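Local atomic coordinates of hydrolase, haloacid dehalogenase-like family (Streptococcus pneumoniae, PDB entry 2FI1), a protein that probably acts as a hydrolase of the haloacid dehalogenase superfamily on a substrate not yet identified, and binds a calcium ion. Residues I10-L13 / G14-L18; L17-N20 / Y21-S24; L112-L115 / E116-I120; M143-L146 / R147-Q151; G159-P162 / I163-E166. All blocks are in the same frame, centred on the assembly; numbering follows the deposited sequence.

Interaction 1 (I10-L13 / G14-L18). With CA (calcium ion), chain B.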
loop_
_atom_site.group_PDB
_atom_site.type_symbol
_atom_site.label_atom_id
_atom_site.label_comp_id
_atom_site.label_asym_id
_atom_site.label_seq_id
_atom_site.Cartn_x
_atom_site.Cartn_y
_atom_site.Cartn_z
ATOM N N ILE A 10 8.393 7.063 6.283
ATOM C CA ILE A 10 8.564 5.675 5.901
ATOM C C ILE A 10 7.183 5.124 5.573
ATOM O O ILE A 10 6.346 4.946 6.463
ATOM C CB ILE A 10 9.233 4.843 7.004
ATOM C CG1 ILE A 10 10.606 5.421 7.367
ATOM C CG2 ILE A 10 9.390 3.399 6.517
ATOM C CD1 ILE A 10 11.297 4.678 8.498
ATOM N N TRP A 11 6.972 4.844 4.297
ATOM C CA TRP A 11 5.672 4.502 3.758
ATOM C C TRP A 11 5.474 3.013 3.562
ATOM O O TRP A 11 6.427 2.247 3.397
ATOM C CB TRP A 11 5.490 5.160 2.391
ATOM C CG TRP A 11 5.510 6.661 2.398
ATOM C CD1 TRP A 11 6.579 7.468 2.146
ATOM C CD2 TRP A 11 4.393 7.524 2.620
ATOM N NE1 TRP A 11 6.202 8.779 2.211
ATOM C CE2 TRP A 11 4.870 8.845 2.512
ATOM C CE3 TRP A 11 3.042 7.312 2.912
ATOM C CZ2 TRP A 11 4.039 9.957 2.663
ATOM C CZ3 TRP A 11 2.218 8.424 3.076
ATOM C CH2 TRP A 11 2.727 9.727 2.951
ATOM N N ASP A 12 4.204 2.671 3.570
ATOM C CA ASP A 12 3.643 1.392 3.185
ATOM C C ASP A 12 3.033 1.589 1.789
ATOM O O ASP A 12 2.550 2.671 1.477
ATOM C CB ASP A 12 2.602 1.043 4.260
ATOM C CG ASP A 12 1.667 -0.080 3.895
ATOM O OD1 ASP A 12 2.126 -1.178 3.547
ATOM O OD2 ASP A 12 0.445 0.136 4.094
ATOM N N LEU A 13 3.059 0.559 0.947
ATOM C CA LEU A 13 2.544 0.665 -0.410
ATOM C C LEU A 13 1.051 0.322 -0.437
ATOM O O LEU A 13 0.217 1.203 -0.446
ATOM C CB LEU A 13 3.355 -0.221 -1.364
ATOM C CG LEU A 13 2.979 -0.136 -2.850
ATOM C CD1 LEU A 13 3.161 1.282 -3.396
ATOM C CD2 LEU A 13 3.809 -1.133 -3.646
ATOM N N GLY A 14 0.716 -0.963 -0.405
ATOM C CA GLY A 14 -0.678 -1.383 -0.511
ATOM C C GLY A 14 -1.512 -0.846 0.631
ATOM O O GLY A 14 -1.148 -1.005 1.795
ATOM N N GLY A 15 -2.632 -0.212 0.305
ATOM C CA GLY A 15 -3.551 0.310 1.310
ATOM C C GLY A 15 -3.205 1.685 1.868
ATOM O O GLY A 15 -3.978 2.243 2.654
ATOM N N THR A 16 -2.062 2.237 1.457
ATOM C CA THR A 16 -1.606 3.541 1.937
ATOM C C THR A 16 -1.315 4.445 0.737
ATOM O O THR A 16 -1.991 5.449 0.540
ATOM C CB THR A 16 -0.386 3.377 2.857
ATOM O OG1 THR A 16 -0.774 2.608 4.010
ATOM C CG2 THR A 16 0.140 4.705 3.306
ATOM N N LEU A 17 -0.327 4.088 -0.077
ATOM C CA LEU A 17 -0.066 4.830 -1.320
ATOM C C LEU A 17 -0.819 4.237 -2.506
ATOM O O LEU A 17 -1.350 4.966 -3.338
ATOM C CB LEU A 17 1.427 4.844 -1.617
ATOM C CG LEU A 17 2.289 5.565 -0.586
ATOM C CD1 LEU A 17 3.720 5.447 -1.003
ATOM C CD2 LEU A 17 1.889 7.025 -0.440
ATOM N N LEU A 18 -0.838 2.909 -2.573
ATOM C CA LEU A 18 -1.452 2.176 -3.683
ATOM C C LEU A 18 -2.813 1.646 -3.264
ATOM O O LEU A 18 -2.918 0.941 -2.259
ATOM C CB LEU A 18 -0.555 1.011 -4.083
ATOM C CG LEU A 18 -1.037 0.147 -5.249
ATOM C CD1 LEU A 18 -0.881 0.895 -6.558
ATOM C CD2 LEU A 18 -0.277 -1.161 -5.252
HETATM CA CA CA B . -0.487 -2.026 3.736
HETATM O O HOH W 1 -2.544 -3.226 3.458
HETATM O O HOH W 2 0.358 -2.951 5.761
HETATM O O HOH W 3 0.616 -3.668 2.510
#
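Leu13 O gathers three backbone N-H groups, those of Thr16, Leu17 and Leu18, as the chain leaving strand 8-11 winds into one wide, pi-type turn. Sequence and shape fit the first motif of the haloacid dehalogenase fold, with Asp12 at its first acidic position, and the turn is the single helical coil, the squiggle, that follows the first strand in this family. Thr16 N and Leu18 N reach Leu13 O from opposite faces of the carbonyl plane, with Leu17 N between them in that plane. Within the same turn, Leu13 CD1 lies 3.8 Å from Leu18 CB.

The indole of Trp11 is packed in two ways. Leu17 lays CD2 over one face, 4.0 Å from the centroid of the six-membered ring and 27° off its normal, a CH-pi contact displaced toward the rim; Thr16 CG2 approaches the edge in the ring plane. Trp11 NE1 is bonded to His101, which helps to fix the ring's rotation.

Asp12 has CG anti to its own N (chi1 166°), and this torsion swings the carboxylate over the turn to the calcium ion. The ion takes Asp12 OD2 at 2.4 Å, the longer Asp12 OD1 at 2.8 Å, Gly14 O at 2.3 Å and three waters, and Asp160 supplies a further oxygen. On the anti side of Asp12 OD2, 18° out of the carboxylate plane, Thr16 OG1 donates a 2.8 Å hydrogen bond.

Interaction 2 (L17-N20 / Y21-S24)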
loop_
_atom_site.group_PDB
_atom_site.type_symbol
_atom_site.label_atom_id
_atom_site.label_comp_id
_atom_site.label_asym_id
_atom_site.label_seq_id
_atom_site.Cartn_x
_atom_site.Cartn_y
_atom_site.Cartn_z
ATOM N N LEU A 17 -0.327 4.088 -0.077
ATOM C CA LEU A 17 -0.066 4.830 -1.320
ATOM C C LEU A 17 -0.819 4.237 -2.506
ATOM O O LEU A 17 -1.350 4.966 -3.338
ATOM C CB LEU A 17 1.427 4.844 -1.617
ATOM C CG LEU A 17 2.289 5.565 -0.586
ATOM C CD1 LEU A 17 3.720 5.447 -1.003
ATOM C CD2 LEU A 17 1.889 7.025 -0.440
ATOM N N LEU A 18 -0.838 2.909 -2.573
ATOM C CA LEU A 18 -1.452 2.176 -3.683
ATOM C C LEU A 18 -2.813 1.646 -3.264
ATOM O O LEU A 18 -2.918 0.941 -2.259
ATOM C CB LEU A 18 -0.555 1.011 -4.083
ATOM C CG LEU A 18 -1.037 0.147 -5.249
ATOM C CD1 LEU A 18 -0.881 0.895 -6.558
ATOM C CD2 LEU A 18 -0.277 -1.161 -5.252
ATOM N N ASP A 19 -3.848 1.996 -4.031
ATOM C CA ASP A 19 -5.194 1.478 -3.796
ATOM C C ASP A 19 -5.317 0.127 -4.513
ATOM O O ASP A 19 -6.003 -0.008 -5.532
ATOM C CB ASP A 19 -6.228 2.491 -4.289
ATOM C CG ASP A 19 -7.638 2.199 -3.796
ATOM O OD1 ASP A 19 -7.859 1.128 -3.194
ATOM O OD2 ASP A 19 -8.515 3.062 -4.025
ATOM N N ASN A 20 -4.636 -0.880 -3.976
ATOM C CA ASN A 20 -4.676 -2.204 -4.586
ATOM C C ASN A 20 -6.073 -2.806 -4.535
ATOM O O ASN A 20 -6.432 -3.598 -5.411
ATOM C CB ASN A 20 -3.672 -3.155 -3.937
ATOM C CG ASN A 20 -3.881 -3.294 -2.457
ATOM O OD1 ASN A 20 -3.465 -2.428 -1.682
ATOM N ND2 ASN A 20 -4.521 -4.388 -2.036
ATOM N N TYR A 21 -6.874 -2.459 -3.533
ATOM C CA TYR A 21 -8.216 -3.035 -3.481
ATOM C C TYR A 21 -9.098 -2.496 -4.592
ATOM O O TYR A 21 -10.052 -3.162 -4.986
ATOM C CB TYR A 21 -8.841 -2.896 -2.086
ATOM C CG TYR A 21 -8.120 -3.763 -1.076
ATOM C CD1 TYR A 21 -8.124 -5.151 -1.197
ATOM C CD2 TYR A 21 -7.417 -3.203 -0.023
ATOM C CE1 TYR A 21 -7.438 -5.951 -0.286
ATOM C CE2 TYR A 21 -6.735 -3.997 0.893
ATOM C CZ TYR A 21 -6.749 -5.363 0.747
ATOM O OH TYR A 21 -6.084 -6.156 1.655
ATOM N N GLU A 22 -8.782 -1.324 -5.139
ATOM C CA GLU A 22 -9.575 -0.805 -6.261
ATOM C C GLU A 22 -9.358 -1.614 -7.536
ATOM O O GLU A 22 -10.317 -1.981 -8.219
ATOM C CB GLU A 22 -9.278 0.679 -6.518
ATOM C CG GLU A 22 -10.118 1.313 -7.622
ATOM C CD GLU A 22 -11.603 1.252 -7.350
ATOM O OE1 GLU A 22 -11.987 1.169 -6.168
ATOM O OE2 GLU A 22 -12.379 1.268 -8.332
ATOM N N THR A 23 -8.104 -1.889 -7.871
ATOM C CA THR A 23 -7.820 -2.689 -9.049
ATOM C C THR A 23 -8.336 -4.125 -8.875
ATOM O O THR A 23 -8.869 -4.727 -9.813
ATOM C CB THR A 23 -6.317 -2.668 -9.415
ATOM O OG1 THR A 23 -5.519 -2.694 -8.234
ATOM C CG2 THR A 23 -5.968 -1.424 -10.227
ATOM N N SER A 24 -8.206 -4.676 -7.671
ATOM C CA SER A 24 -8.713 -6.013 -7.406
ATOM C C SER A 24 -10.236 -6.055 -7.485
ATOM O O SER A 24 -10.799 -6.986 -8.058
ATOM C CB SER A 24 -8.223 -6.492 -6.045
ATOM O OG SER A 24 -6.812 -6.684 -6.057
HETATM O O HOH W 4 -3.938 -0.341 -7.764
HETATM O O HOH W 5 -6.443 -0.402 -1.405
HETATM O O HOH W 6 -11.247 3.068 -4.263
HETATM O O HOH W 7 -5.331 -6.522 -3.743
#
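Asn20 and Tyr21 send their side chains the same way from the first turn of helix 20-34. At the root of the amide, Asn20 CB lies 3.3 Å from Tyr21 N. With chi1 at 57°, CG is tucked between the residue's own N and carbonyl carbon, close to Tyr21 N. From there the branches part: OD1 turns back to Gly15, while ND2 settles over the middle of the Tyr21 ring, 3.5 Å above its plane. The amide is inclined to the ring by 50°, so it is no flat stack. Asn20 ND2 also donates to a water, which in turn donates to Ser24 OG, a hydroxyl bonded further on to Glu74.

Just ahead, Asp19 is the N-cap. Glu22 N binds Asp19 O at 3.1 Å and, weakly, Asp19 OD1 at 3.3 Å. A water donates to both Asp19 OD2 and Glu22 OE1, which probably eases the closeness of two carboxylates whose outer partners are Tyr45 and His41.

The turn stands where the chain leaves the Rossmann-like core for the helical part: Tyr21 leans on helix 41-50, Ser24 touches helix 66-77, and Asp19 pairs its backbone with Ile82 in the returning chain.

Interaction 3 (L112-L115 / E116-I120)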
loop_
_atom_site.group_PDB
_atom_site.type_symbol
_atom_site.label_atom_id
_atom_site.label_comp_id
_atom_site.label_asym_id
_atom_site.label_seq_id
_atom_site.Cartn_x
_atom_site.Cartn_y
_atom_site.Cartn_z
ATOM N N LEU A 112 8.937 -2.489 -7.472
ATOM C CA LEU A 112 9.641 -1.457 -8.194
ATOM C C LEU A 112 8.895 -1.114 -9.477
ATOM O O LEU A 112 8.826 0.056 -9.854
ATOM C CB LEU A 112 11.083 -1.874 -8.458
ATOM C CG LEU A 112 11.875 -2.319 -7.218
ATOM C CD1 LEU A 112 13.320 -2.609 -7.599
ATOM C CD2 LEU A 112 11.807 -1.309 -6.093
ATOM N N GLU A 113 8.326 -2.126 -10.133
ATOM C CA GLU A 113 7.515 -1.913 -11.339
ATOM C C GLU A 113 6.282 -1.072 -11.058
ATOM O O GLU A 113 5.906 -0.217 -11.853
ATOM C CB GLU A 113 7.043 -3.250 -11.921
ATOM C CG GLU A 113 8.153 -4.180 -12.399
ATOM C CD GLU A 113 7.659 -5.592 -12.709
ATOM O OE1 GLU A 113 6.425 -5.809 -12.798
ATOM O OE2 GLU A 113 8.513 -6.490 -12.861
ATOM N N ILE A 114 5.635 -1.326 -9.933
ATOM C CA ILE A 114 4.457 -0.560 -9.550
ATOM C C ILE A 114 4.805 0.918 -9.361
ATOM O O ILE A 114 4.058 1.791 -9.795
ATOM C CB ILE A 114 3.820 -1.116 -8.256
ATOM C CG1 ILE A 114 3.321 -2.548 -8.492
ATOM C CG2 ILE A 114 2.684 -0.223 -7.754
ATOM C CD1 ILE A 114 2.178 -2.677 -9.468
ATOM N N LEU A 115 5.933 1.196 -8.721
ATOM C CA LEU A 115 6.366 2.579 -8.499
ATOM C C LEU A 115 6.678 3.298 -9.812
ATOM O O LEU A 115 6.454 4.504 -9.936
ATOM C CB LEU A 115 7.592 2.604 -7.590
ATOM C CG LEU A 115 7.415 1.981 -6.205
ATOM C CD1 LEU A 115 8.702 2.083 -5.402
ATOM C CD2 LEU A 115 6.270 2.649 -5.461
ATOM N N GLU A 116 7.192 2.568 -10.791
ATOM C CA GLU A 116 7.427 3.128 -12.120
ATOM C C GLU A 116 6.112 3.399 -12.853
ATOM O O GLU A 116 5.905 4.481 -13.415
ATOM C CB GLU A 116 8.291 2.178 -12.957
ATOM C CG GLU A 116 9.726 2.050 -12.496
ATOM C CD GLU A 116 10.514 3.343 -12.576
ATOM O OE1 GLU A 116 10.157 4.226 -13.387
ATOM O OE2 GLU A 116 11.512 3.463 -11.834
ATOM N N LYS A 117 5.212 2.423 -12.857
ATOM C CA LYS A 117 3.951 2.568 -13.568
ATOM C C LYS A 117 3.101 3.705 -13.011
ATOM O O LYS A 117 2.353 4.338 -13.759
ATOM C CB LYS A 117 3.153 1.264 -13.523
ATOM C CG LYS A 117 3.700 0.176 -14.419
ATOM C CD LYS A 117 2.767 -1.021 -14.439
ATOM C CE LYS A 117 3.383 -2.227 -13.790
ATOM N NZ LYS A 117 4.398 -2.813 -14.710
ATOM N N THR A 118 3.207 3.961 -11.709
ATOM C CA THR A 118 2.454 5.040 -11.061
ATOM C C THR A 118 3.243 6.349 -10.950
ATOM O O THR A 118 2.752 7.325 -10.370
ATOM C CB THR A 118 1.979 4.619 -9.659
ATOM O OG1 THR A 118 3.106 4.275 -8.857
ATOM C CG2 THR A 118 1.031 3.433 -9.739
ATOM N N SER A 119 4.446 6.366 -11.512
ATOM C CA SER A 119 5.282 7.570 -11.572
ATOM C C SER A 119 5.558 8.180 -10.200
ATOM O O SER A 119 5.605 9.404 -10.057
ATOM C CB SER A 119 4.660 8.606 -12.517
ATOM O OG SER A 119 4.519 8.045 -13.810
ATOM N N ILE A 120 5.769 7.340 -9.194
ATOM C CA ILE A 120 6.246 7.843 -7.902
ATOM C C ILE A 120 7.616 7.291 -7.484
ATOM O O ILE A 120 8.104 7.611 -6.409
ATOM C CB ILE A 120 5.204 7.659 -6.775
ATOM C CG1 ILE A 120 4.861 6.181 -6.563
ATOM C CG2 ILE A 120 3.958 8.487 -7.083
ATOM C CD1 ILE A 120 4.042 5.925 -5.308
HETATM O O HOH W 8 10.996 1.650 -9.398
HETATM O O HOH W 9 7.016 -1.012 -14.936
#
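Thr118 closes on Ile114 with two bonds to one oxygen: its OG1 donates to Ile114 O at 2.8 Å, its backbone N at 3.0 Å, and the two donors come from opposite faces of the carbonyl plane. The hydroxyl gets there because chi1 of 59° sets OG1 between Thr118 N and its carbonyl carbon, turned back toward the helix.

At the next carbonyl, Leu115 O accepts from Ile120 N, 3.0 Å away and in the carbonyl plane, and Ser119 N bonds to Glu116 O. With positive phi at Ser119, these two bonds make a Schellman motif, which ends helix 110-117. The reversal also carries Ile120 beside the helix, where its CG1 lies 4.0 Å from Leu115 CD2, the side chains crossing at about a right angle.

On the outer face the contacts are looser. Lys117 bends at its third and fourth torsions, folding over Glu113 O and leaving NZ 4.1 Å from Glu113 OE1, too far for a salt bridge; a water accepts from Lys117 NZ instead. Glu116 OE2 accepts a hydrogen bond from another water, which also donates to Leu112 O.

This is the helix of the beta-alpha-beta crossover from strand 100-104 to strand 124-128. Leu112 and Leu115 pack on Val127 of the latter strand, with Phe124 also against Leu115, while Ile114 and Thr118 lean on Pro81.

Interaction 4 (M143-L146 / R147-Q151)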
loop_
_atom_site.group_PDB
_atom_site.type_symbol
_atom_site.label_atom_id
_atom_site.label_comp_id
_atom_site.label_asym_id
_atom_site.label_seq_id
_atom_site.Cartn_x
_atom_site.Cartn_y
_atom_site.Cartn_z
ATOM N N MET A 143 12.916 -1.163 9.602
ATOM C CA MET A 143 12.825 0.264 9.939
ATOM C C MET A 143 14.041 0.711 10.780
ATOM O O MET A 143 14.505 1.825 10.605
ATOM C CB MET A 143 11.454 0.642 10.530
ATOM C CG MET A 143 10.282 0.954 9.447
ATOM S SD MET A 143 8.783 0.962 10.336
ATOM C CE MET A 143 7.732 0.212 9.086
ATOM N N LEU A 144 14.594 -0.172 11.615
ATOM C CA LEU A 144 15.841 0.141 12.325
ATOM C C LEU A 144 17.015 0.257 11.355
ATOM O O LEU A 144 17.910 1.083 11.540
ATOM C CB LEU A 144 16.142 -0.912 13.395
ATOM C CG LEU A 144 15.216 -0.857 14.615
ATOM C CD1 LEU A 144 15.357 -2.100 15.476
ATOM C CD2 LEU A 144 15.458 0.403 15.450
ATOM N N TYR A 145 17.019 -0.570 10.318
ATOM C CA TYR A 145 18.027 -0.473 9.262
ATOM C C TYR A 145 17.977 0.912 8.613
ATOM O O TYR A 145 19.009 1.550 8.409
ATOM C CB TYR A 145 17.822 -1.574 8.209
ATOM C CG TYR A 145 18.348 -1.269 6.825
ATOM C CD1 TYR A 145 19.691 -1.402 6.517
ATOM C CD2 TYR A 145 17.481 -0.889 5.797
ATOM C CE1 TYR A 145 20.168 -1.144 5.240
ATOM C CE2 TYR A 145 17.938 -0.625 4.524
ATOM C CZ TYR A 145 19.290 -0.759 4.237
ATOM O OH TYR A 145 19.780 -0.510 2.979
ATOM N N LEU A 146 16.777 1.372 8.265
ATOM C CA LEU A 146 16.633 2.692 7.657
ATOM C C LEU A 146 17.024 3.805 8.623
ATOM O O LEU A 146 17.684 4.770 8.237
ATOM C CB LEU A 146 15.203 2.914 7.160
ATOM C CG LEU A 146 14.776 2.109 5.930
ATOM C CD1 LEU A 146 13.295 2.343 5.659
ATOM C CD2 LEU A 146 15.631 2.442 4.714
ATOM N N ARG A 147 16.597 3.669 9.868
ATOM C CA ARG A 147 16.919 4.666 10.891
ATOM C C ARG A 147 18.428 4.821 11.063
ATOM O O ARG A 147 18.931 5.947 11.171
ATOM C CB ARG A 147 16.265 4.294 12.219
ATOM C CG ARG A 147 16.565 5.254 13.352
ATOM C CD ARG A 147 16.372 4.572 14.678
ATOM N NE ARG A 147 15.143 5.021 15.304
ATOM C CZ ARG A 147 15.058 6.024 16.175
ATOM N NH1 ARG A 147 16.131 6.725 16.545
ATOM N NH2 ARG A 147 13.875 6.339 16.675
ATOM N N GLU A 148 19.148 3.703 11.087
ATOM C CA GLU A 148 20.606 3.724 11.223
ATOM C C GLU A 148 21.283 4.239 9.955
ATOM O O GLU A 148 22.131 5.137 9.992
ATOM C CB GLU A 148 21.121 2.318 11.576
ATOM C CG GLU A 148 22.644 2.209 11.743
ATOM C CD GLU A 148 23.116 0.797 12.077
ATOM O OE1 GLU A 148 22.431 0.091 12.853
ATOM O OE2 GLU A 148 24.190 0.399 11.568
ATOM N N LYS A 149 20.898 3.692 8.810
ATOM C CA LYS A 149 21.570 4.023 7.560
ATOM C C LYS A 149 21.374 5.485 7.188
ATOM O O LYS A 149 22.311 6.136 6.700
ATOM C CB LYS A 149 21.061 3.122 6.428
ATOM C CG LYS A 149 21.686 3.410 5.072
ATOM C CD LYS A 149 21.331 2.342 4.044
ATOM C CE LYS A 149 21.946 2.663 2.699
ATOM N NZ LYS A 149 21.550 1.648 1.669
ATOM N N TYR A 150 20.156 5.985 7.407
ATOM C CA TYR A 150 19.786 7.342 7.011
ATOM C C TYR A 150 19.737 8.296 8.201
ATOM O O TYR A 150 19.354 9.457 8.065
ATOM C CB TYR A 150 18.469 7.322 6.207
ATOM C CG TYR A 150 18.679 6.633 4.879
ATOM C CD1 TYR A 150 19.323 7.280 3.843
ATOM C CD2 TYR A 150 18.284 5.306 4.678
ATOM C CE1 TYR A 150 19.559 6.645 2.636
ATOM C CE2 TYR A 150 18.511 4.668 3.473
ATOM C CZ TYR A 150 19.153 5.338 2.457
ATOM O OH TYR A 150 19.416 4.746 1.242
ATOM N N GLN A 151 20.173 7.811 9.358
ATOM C CA GLN A 151 20.334 8.652 10.546
ATOM C C GLN A 151 19.077 9.488 10.781
ATOM O O GLN A 151 19.089 10.718 10.852
ATOM C CB GLN A 151 21.615 9.473 10.417
ATOM C CG GLN A 151 22.832 8.573 10.546
ATOM C CD GLN A 151 24.127 9.276 10.256
ATOM O OE1 GLN A 151 24.421 9.610 9.109
ATOM N NE2 GLN A 151 24.931 9.484 11.299
#
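The last turns of helix 141-149, one of the helices flanking the parallel sheet of the Rossmann-like core, bring Tyr145 onto Lys149 and Leu146 onto Tyr150. A Schellman motif ends the helix, with Gln151 at positive phi and a weak bond from Gln151 N to Glu148 O. Before it the helical bonding is regular, Lys149 N to Tyr145 O and Tyr150 N to Leu146 O both measuring 2.9 Å.

Tyr145 and Lys149 run alongside each other. Lys149 is stretched from end to end, every torsion near 180°, and so reaches the far end of the tyrosine: its CD comes within 3.7 Å of Tyr145 CZ, and NZ donates to Tyr145 OH at 3.1 Å. Both groups also meet Glu126 of strand 124-128, Lys149 by a salt bridge and Tyr145 by a hydrogen bond. Tyr150 OH is a third partner of this carboxylate, so three side chains of one helix end hold it, probably stabilising its negative charge.

Leu146 faces the sheet, touching Ile10, Phe102, Val104 and Val128. Arg147 turns elsewhere, its NE bonded to Ala171 O. The Tyr150 ring crosses Leu146 at a slant: Leu146 O lies near the ring plane at its edge, 3.6 Å from Tyr150 CD2, while Leu146 CD2 touches Tyr150 CE2 at 3.8 Å.

Interaction 5 (G159-P162 / I163-E166). With CA (calcium ion), chain B.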
loop_
_atom_site.group_PDB
_atom_site.type_symbol
_atom_site.label_atom_id
_atom_site.label_comp_id
_atom_site.label_asym_id
_atom_site.label_seq_id
_atom_site.Cartn_x
_atom_site.Cartn_y
_atom_site.Cartn_z
ATOM N N GLY A 159 1.213 3.625 7.703
ATOM C CA GLY A 159 0.707 2.382 7.140
ATOM C C GLY A 159 -0.724 2.162 7.554
ATOM O O GLY A 159 -1.219 2.794 8.481
ATOM N N ASP A 160 -1.396 1.244 6.869
ATOM C CA ASP A 160 -2.820 1.038 7.107
ATOM C C ASP A 160 -3.130 -0.078 8.098
ATOM O O ASP A 160 -4.290 -0.236 8.471
ATOM C CB ASP A 160 -3.577 0.794 5.790
ATOM C CG ASP A 160 -3.195 -0.509 5.108
ATOM O OD1 ASP A 160 -2.012 -0.893 5.146
ATOM O OD2 ASP A 160 -4.092 -1.153 4.511
ATOM N N ARG A 161 -2.128 -0.834 8.518
ATOM C CA ARG A 161 -2.364 -2.006 9.363
ATOM C C ARG A 161 -1.687 -1.924 10.723
ATOM O O ARG A 161 -0.657 -1.276 10.884
ATOM C CB ARG A 161 -1.873 -3.269 8.651
ATOM C CG ARG A 161 -2.724 -3.716 7.503
ATOM C CD ARG A 161 -2.161 -4.974 6.877
ATOM N NE ARG A 161 -2.042 -6.064 7.842
ATOM C CZ ARG A 161 -1.377 -7.193 7.622
ATOM N NH1 ARG A 161 -0.770 -7.403 6.463
ATOM N NH2 ARG A 161 -1.319 -8.122 8.562
ATOM N N PRO A 162 -2.262 -2.614 11.726
ATOM C CA PRO A 162 -1.592 -2.717 13.007
ATOM C C PRO A 162 -0.109 -3.066 12.946
ATOM O O PRO A 162 0.674 -2.491 13.692
ATOM C CB PRO A 162 -2.389 -3.813 13.718
ATOM C CG PRO A 162 -3.759 -3.611 13.208
ATOM C CD PRO A 162 -3.591 -3.255 11.752
ATOM N N ILE A 163 0.291 -3.987 12.072
ATOM C CA ILE A 163 1.705 -4.385 12.041
ATOM C C ILE A 163 2.635 -3.241 11.627
ATOM O O ILE A 163 3.812 -3.223 12.006
ATOM C CB ILE A 163 1.979 -5.628 11.155
ATOM C CG1 ILE A 163 1.585 -5.384 9.692
ATOM C CG2 ILE A 163 1.286 -6.851 11.750
ATOM C CD1 ILE A 163 2.050 -6.478 8.757
ATOM N N ASP A 164 2.102 -2.281 10.865
ATOM C CA ASP A 164 2.889 -1.121 10.451
ATOM C C ASP A 164 3.155 -0.214 11.642
ATOM O O ASP A 164 4.273 0.259 11.856
ATOM C CB ASP A 164 2.148 -0.355 9.363
ATOM C CG ASP A 164 1.824 -1.218 8.168
ATOM O OD1 ASP A 164 2.650 -2.092 7.789
ATOM O OD2 ASP A 164 0.712 -1.071 7.638
ATOM N N ILE A 165 2.101 0.002 12.424
ATOM C CA ILE A 165 2.189 0.794 13.640
ATOM C C ILE A 165 3.126 0.131 14.640
ATOM O O ILE A 165 3.974 0.782 15.250
ATOM C CB ILE A 165 0.783 0.973 14.299
ATOM C CG1 ILE A 165 -0.238 1.581 13.326
ATOM C CG2 ILE A 165 0.878 1.772 15.597
ATOM C CD1 ILE A 165 0.213 2.807 12.625
ATOM N N GLU A 166 2.971 -1.176 14.807
ATOM C CA GLU A 166 3.800 -1.914 15.763
ATOM C C GLU A 166 5.271 -1.881 15.371
ATOM O O GLU A 166 6.135 -1.710 16.231
ATOM C CB GLU A 166 3.293 -3.347 15.902
ATOM C CG GLU A 166 1.931 -3.403 16.604
ATOM C CD GLU A 166 1.134 -4.667 16.352
ATOM O OE1 GLU A 166 1.534 -5.498 15.514
ATOM O OE2 GLU A 166 0.065 -4.812 16.997
HETATM CA CA CA B . -0.487 -2.026 3.736
HETATM O O HOH W 1 -2.544 -3.226 3.458
HETATM O O HOH W 2 0.358 -2.951 5.761
HETATM O O HOH W 3 0.616 -3.668 2.510
#
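Arg161 N donates to Asp164 OD2 at 3.0 Å, reaching the anti side of that oxygen 31° out of the carboxylate plane. The backbone answers in the reverse direction: Asp164 N bonds to Arg161 O at 2.9 Å from well above the carbonyl plane, and Ile165 N adds a weak, longer bond to the same oxygen. Arg161 holds the N-cap position of helix 162-170, and Asp164, three residues on, turns its carboxylate back to the N-cap N-H. At the next residue, Glu166 N meets Pro162 O nearly along the C=O axis.

Asp160 makes one metal bond. Its chi1 of 66° directs the carboxylate at the calcium ion, and of its two oxygens OD1 binds the ion, at 2.4 Å; Asp160 OD2 stays 3.8 Å from the ion and accepts instead from one of the metal's waters. Asp12 and Gly14 complete the protein's share of the site. Sequence and position, an acidic loop after strand 155-159, match motif IV of the haloacid dehalogenase family. Asp164 belongs to the second shell: its OD2 accepts at 2.7 Å from a calcium-bound water (water 2), and its OD1 forms a salt bridge with Lys137. Gly159, with no side chain, lets this carboxylate in close, Asp164 OD2 standing 3.5 Å from Gly159 CA.

Van der Waals packing involves the two isoleucines. Arg161 and Ile163 extend side by side, and Ile163 CD1 lies over one face of the guanidinium, 3.7 Å from Arg161 CZ and offset toward the rim. Farther along, Ile165 turns to Thr175 and Leu177 of strand 174-177.

How the interactions relate
Interactions 1 and 5 meet at the calcium ion, supplying neighbouring ligands and sharing its three waters; interaction 1 is the buried one, near the centre of the chain, while interaction 5 is partly exposed and lies at the start of helix 162-170. Interaction 2 takes over Leu17 and Leu18 from interaction 1 and leads away from the sheet, its chemistry dominated by waters and helix capping; Asn20 OD1 still lies 3.2 Å from Gly14 CA. Interactions 3 and 4 both end core helices with Schellman motifs, about 23 Å apart between centres. Each sends leucines inward, Leu115 to Leu13 and Leu146 to Ile10, but 112-120 meets solvent through loosely held charges, whereas 143-151 converges on one carboxylate.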